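Local coordinates for uncharacterized protein DUF1470 (Jannaschia sp. CCS1, PDB 3H0N) that is of unknown function but may act as a transcription regulator, joining a new fold, the ABATE domain, to a treble clef zinc finger, at residues 89-92 against 93-97; 123-126 against 127-130. All blocks are in the same frame, centred on the assembly; numbering follows the deposited sequence. Where two conformers were deposited one is given.

Both contacts are local, about two helix turns long and closed by backbone bonds between residues four apart, one at the end of helix 82-95 and the other within helix 121-138, their centres about 8 Å apart. Interaction 1 is partly buried, with inner leucines and exposed His91, Arg94 and Lys95; the guanidinium lies over a backbone carbonyl, a histidine edge meets another, and a sodium ion binds where the helix stops. Interaction 2 is buried and apolar, with an isoleucine under a tryptophan ring. The two meet directly, His96 CD2 packing on Thr126 CG2 at 3.3 Å and Pro97 O on Ala127 CB at 3.4 Å, so the chain leaving the first helix runs against the second.

Interaction 1. Residues 89-92 against 93-97; sequences LNHL and LRKHP. With NA (sodium ion), chain E.
Arg94 folds back along its own helix and lays one face of the guanidinium over the backbone carbonyl of Asn90, with Asn90 O 3.7 Å from Arg94 CZ and above the centre of the group. A bend at chi3 (-71°) brings the chain round. The oxygen lies over the flat face, and it accepts the backbone N of Arg94 at 3.0 Å; the charge above it probably polarises this carbonyl. One position on, the extended Lys95 passes the His91 ring at a slant, Lys95 CD being 4.0 Å from His91 CE1 in the conformer modelled. His96 instead turns an edge to the helix, with CD2 3.5 Å from Leu92 O and that oxygen near the ring plane. The same oxygen takes His96 N in a somewhat bent bond (143°) just where the backbone leaves helical geometry. Leu93, its CG anti to the carbonyl carbon (chi1 -69°), lies back against the Leu89 carbonyl, CG 3.4 Å from Leu89 O, and also packs on Pro100 of the second subunit. Cutting Leu93 back to an alanine would remove the branch packed there and would probably leave a gap against that proline. At the end of the helix, the carbonyl oxygens of Leu93, Arg94 and His96 hold a sodium ion, His96 O at 2.3 Å, and three waters complete six ligands. Helix 82-95 lies between two partners: Leu89 packs on Ile137 of helix 121-138, while Asn90 OD1 is hydrogen-bonded to Leu102 N in strand 101-104 of the second subunit.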
loop_
_atom_site.group_PDB
_atom_site.type_symbol
_atom_site.label_atom_id
_atom_site.label_comp_id
_atom_site.label_asym_id
_atom_site.label_seq_id
_atom_site.Cartn_x
_atom_site.Cartn_y
_atom_site.Cartn_z
ATOM N N LEU A 89 -4.932 -3.134 15.206
ATOM C CA LEU A 89 -3.968 -3.165 14.106
ATOM C C LEU A 89 -2.893 -2.079 14.257
ATOM O O LEU A 89 -1.712 -2.324 14.014
ATOM C CB LEU A 89 -4.699 -3.020 12.771
ATOM C CG LEU A 89 -5.634 -4.179 12.392
ATOM C CD1 LEU A 89 -6.535 -3.804 11.229
ATOM C CD2 LEU A 89 -4.849 -5.467 12.067
ATOM N N ASN A 90 -3.288 -0.899 14.724
ATOM C CA ASN A 90 -2.324 0.195 14.948
ATOM C C ASN A 90 -1.290 -0.184 15.973
ATOM O O ASN A 90 -0.121 0.145 15.829
ATOM C CB ASN A 90 -3.026 1.486 15.356
ATOM C CG ASN A 90 -3.706 2.170 14.215
ATOM O OD1 ASN A 90 -3.425 1.876 13.047
ATOM N ND2 ASN A 90 -4.536 3.168 14.532
ATOM N N HIS A 91 -1.707 -0.896 16.992
ATOM C CA HIS A 91 -0.778 -1.305 18.016
ATOM C C HIS A 91 0.212 -2.340 17.493
ATOM O O HIS A 91 1.389 -2.293 17.843
ATOM C CB HIS A 91 -1.522 -1.865 19.206
ATOM C CG HIS A 91 -0.623 -2.400 20.271
ATOM N ND1 HIS A 91 -0.501 -3.747 20.522
ATOM C CD2 HIS A 91 0.204 -1.775 21.138
ATOM C CE1 HIS A 91 0.353 -3.927 21.517
ATOM N NE2 HIS A 91 0.793 -2.748 21.906
ATOM N N LEU A 92 -0.256 -3.252 16.646
ATOM C CA LEU A 92 0.656 -4.225 16.014
ATOM C C LEU A 92 1.687 -3.559 15.100
ATOM O O LEU A 92 2.854 -3.964 15.086
ATOM C CB LEU A 92 -0.114 -5.303 15.258
ATOM C CG LEU A 92 -1.017 -6.172 16.117
ATOM C CD1 LEU A 92 -1.804 -7.030 15.173
ATOM C CD2 LEU A 92 -0.167 -6.979 17.112
ATOM N N LEU A 93 1.251 -2.541 14.373
ATOM C CA LEU A 93 2.130 -1.808 13.462
ATOM C C LEU A 93 3.182 -1.004 14.240
ATOM O O LEU A 93 4.321 -0.862 13.796
ATOM C CB LEU A 93 1.310 -0.897 12.524
ATOM C CG LEU A 93 0.483 -1.724 11.524
ATOM C CD1 LEU A 93 -0.659 -0.869 10.952
ATOM C CD2 LEU A 93 1.398 -2.344 10.455
ATOM N N ARG A 94 2.807 -0.490 15.411
ATOM C CA ARG A 94 3.768 0.171 16.297
ATOM C C ARG A 94 4.740 -0.848 16.943
ATOM O O ARG A 94 5.969 -0.678 16.928
ATOM C CB ARG A 94 3.046 0.940 17.385
ATOM C CG ARG A 94 2.502 2.244 16.879
ATOM C CD ARG A 94 2.182 3.125 18.071
ATOM N NE ARG A 94 1.026 2.588 18.764
ATOM C CZ ARG A 94 -0.241 2.839 18.421
ATOM N NH1 ARG A 94 -0.529 3.652 17.422
ATOM N NH2 ARG A 94 -1.218 2.306 19.113
ATOM N N LYS A 95 4.191 -1.944 17.435
ATOM C CA LYS A 95 4.993 -2.931 18.182
ATOM C C LYS A 95 6.046 -3.629 17.343
ATOM O O LYS A 95 7.130 -3.926 17.836
ATOM C CB LYS A 95 4.067 -3.936 18.821
ATOM C CG LYS A 95 4.735 -5.034 19.596
ATOM C CD LYS A 95 3.679 -5.874 20.304
ATOM C CE LYS A 95 4.320 -6.901 21.195
ATOM N NZ LYS A 95 3.288 -7.621 22.019
ATOM N N HIS A 96 5.729 -3.884 16.077
ATOM C CA HIS A 96 6.538 -4.707 15.190
ATOM C C HIS A 96 7.126 -3.873 14.045
ATOM O O HIS A 96 6.606 -2.823 13.760
ATOM C CB HIS A 96 5.710 -5.870 14.686
ATOM C CG HIS A 96 5.265 -6.767 15.781
ATOM N ND1 HIS A 96 6.159 -7.529 16.493
ATOM C CD2 HIS A 96 4.055 -6.956 16.348
ATOM C CE1 HIS A 96 5.507 -8.204 17.428
ATOM N NE2 HIS A 96 4.230 -7.880 17.356
ATOM N N PRO A 97 8.212 -4.353 13.411
ATOM C CA PRO A 97 8.876 -3.567 12.368
ATOM C C PRO A 97 8.058 -3.496 11.088
ATOM O O PRO A 97 7.998 -4.452 10.327
ATOM C CB PRO A 97 10.230 -4.300 12.171
ATOM C CG PRO A 97 10.390 -5.189 13.376
ATOM C CD PRO A 97 9.022 -5.519 13.835
HETATM NA NA NA E . 6.689 -0.578 14.416
HETATM O O HOH W 1 6.721 1.887 15.004
HETATM O O HOH W 2 7.568 0.152 12.397
HETATM O O HOH W 3 8.880 -0.884 15.221
#

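Interaction 2. Residues 123-126 against 127-130; sequences PMWT and AICA
Ile128 pushes its CD1 methyl against one face of the Trp125 indole, a CH-pi contact in which CD1 stands 3.9 Å from the centroid of the six-membered ring and only 12° off its normal. The second branch also reaches the ring, with Ile128 CG2 3.9 Å from Trp125 CZ3. This isoleucine has CG1 anti to its carbonyl carbon (chi1 -70°), which directs the longer branch back toward the preceding turn. Apolar packing goes on at Met124, a selenomethionine: in the conformer modelled it runs side by side with Ile128, Met124 CG 3.6 Å from Ile128 CD1, and its CE methyl lies over the same indole face, toward the rim.

The hydrogen bonds are of two sorts. Along the backbone Ala127, Ile128, Cys129 and Ala130 each donate N-H to the carbonyl oxygen of the residue four back, as with Cys129 N to Trp125 O at 2.9 Å. Among the side chains, Trp125 NE1 is hydrogen-bonded to Ser51 OG of helix 49-54, which helps set how the indole is turned, and Thr126 OG1 to Val122 O, one turn earlier.

The side chain of Ile128 comes within about 4 Å of the bound nickel ion. The whole is a regular alpha-helical arrangement, an isoleucine laid on the aromatic face three residues back, in a helix packed among helices 10-22, 58-78 and 82-95, probably part of the ABATE domain.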
loop_
_atom_site.group_PDB
_atom_site.type_symbol
_atom_site.label_atom_id
_atom_site.label_comp_id
_atom_site.label_asym_id
_atom_site.label_seq_id
_atom_site.Cartn_x
_atom_site.Cartn_y
_atom_site.Cartn_z
ATOM N N PRO A 123 7.564 -11.322 14.170
ATOM C CA PRO A 123 7.320 -9.881 13.975
ATOM C C PRO A 123 7.101 -9.464 12.528
ATOM O O PRO A 123 6.246 -8.628 12.258
ATOM C CB PRO A 123 8.577 -9.250 14.568
ATOM C CG PRO A 123 8.956 -10.188 15.657
ATOM C CD PRO A 123 8.723 -11.558 15.064
HETATM N N MSE A 124 7.852 -10.051 11.597
HETATM C CA MSE A 124 7.677 -9.749 10.175
HETATM C C MSE A 124 6.258 -10.076 9.712
HETATM O O MSE A 124 5.594 -9.255 9.066
HETATM C CB MSE A 124 8.683 -10.513 9.289
HETATM C CG MSE A 124 8.287 -10.638 7.818
HETATM SE SE MSE A 124 9.533 -11.882 6.947
HETATM C CE MSE A 124 8.719 -12.098 5.224
ATOM N N TRP A 125 5.819 -11.297 10.008
ATOM C CA TRP A 125 4.483 -11.738 9.560
ATOM C C TRP A 125 3.376 -10.987 10.280
ATOM O O TRP A 125 2.357 -10.709 9.661
ATOM C CB TRP A 125 4.361 -13.266 9.625
ATOM C CG TRP A 125 5.073 -13.879 8.459
ATOM C CD1 TRP A 125 6.283 -14.460 8.457
ATOM C CD2 TRP A 125 4.642 -13.803 7.100
ATOM N NE1 TRP A 125 6.636 -14.812 7.155
ATOM C CE2 TRP A 125 5.642 -14.404 6.308
ATOM C CE3 TRP A 125 3.499 -13.299 6.481
ATOM C CZ2 TRP A 125 5.535 -14.496 4.910
ATOM C CZ3 TRP A 125 3.407 -13.394 5.100
ATOM C CH2 TRP A 125 4.402 -13.976 4.341
ATOM N N THR A 126 3.600 -10.571 11.519
ATOM C CA THR A 126 2.663 -9.714 12.215
ATOM C C THR A 126 2.503 -8.399 11.484
ATOM O O THR A 126 1.372 -7.946 11.248
ATOM C CB THR A 126 3.082 -9.485 13.671
ATOM O OG1 THR A 126 3.152 -10.751 14.335
ATOM C CG2 THR A 126 2.053 -8.610 14.382
ATOM N N ALA A 127 3.602 -7.762 11.089
ATOM C CA ALA A 127 3.531 -6.509 10.351
ATOM C C ALA A 127 2.883 -6.661 9.001
ATOM O O ALA A 127 2.094 -5.789 8.582
ATOM C CB ALA A 127 4.970 -5.922 10.193
ATOM N N ILE A 128 3.222 -7.727 8.283
ATOM C CA ILE A 128 2.664 -7.959 6.956
ATOM C C ILE A 128 1.156 -8.133 7.048
ATOM O O ILE A 128 0.377 -7.544 6.272
ATOM C CB ILE A 128 3.297 -9.188 6.307
ATOM C CG1 ILE A 128 4.780 -8.897 5.948
ATOM C CG2 ILE A 128 2.585 -9.583 5.000
ATOM C CD1 ILE A 128 5.574 -10.142 5.542
ATOM N N CYS A 129 0.747 -8.966 7.978
ATOM C CA CYS A 129 -0.684 -9.252 8.137
ATOM C C CYS A 129 -1.445 -8.025 8.589
ATOM O O CYS A 129 -2.516 -7.719 8.051
ATOM C CB CYS A 129 -0.903 -10.406 9.107
ATOM S SG CYS A 129 -0.399 -12.021 8.436
ATOM N N ALA A 130 -0.884 -7.300 9.552
ATOM C CA ALA A 130 -1.557 -6.105 10.058
ATOM C C ALA A 130 -1.735 -5.047 8.986
ATOM O O ALA A 130 -2.779 -4.446 8.851
ATOM C CB ALA A 130 -0.831 -5.482 11.307
#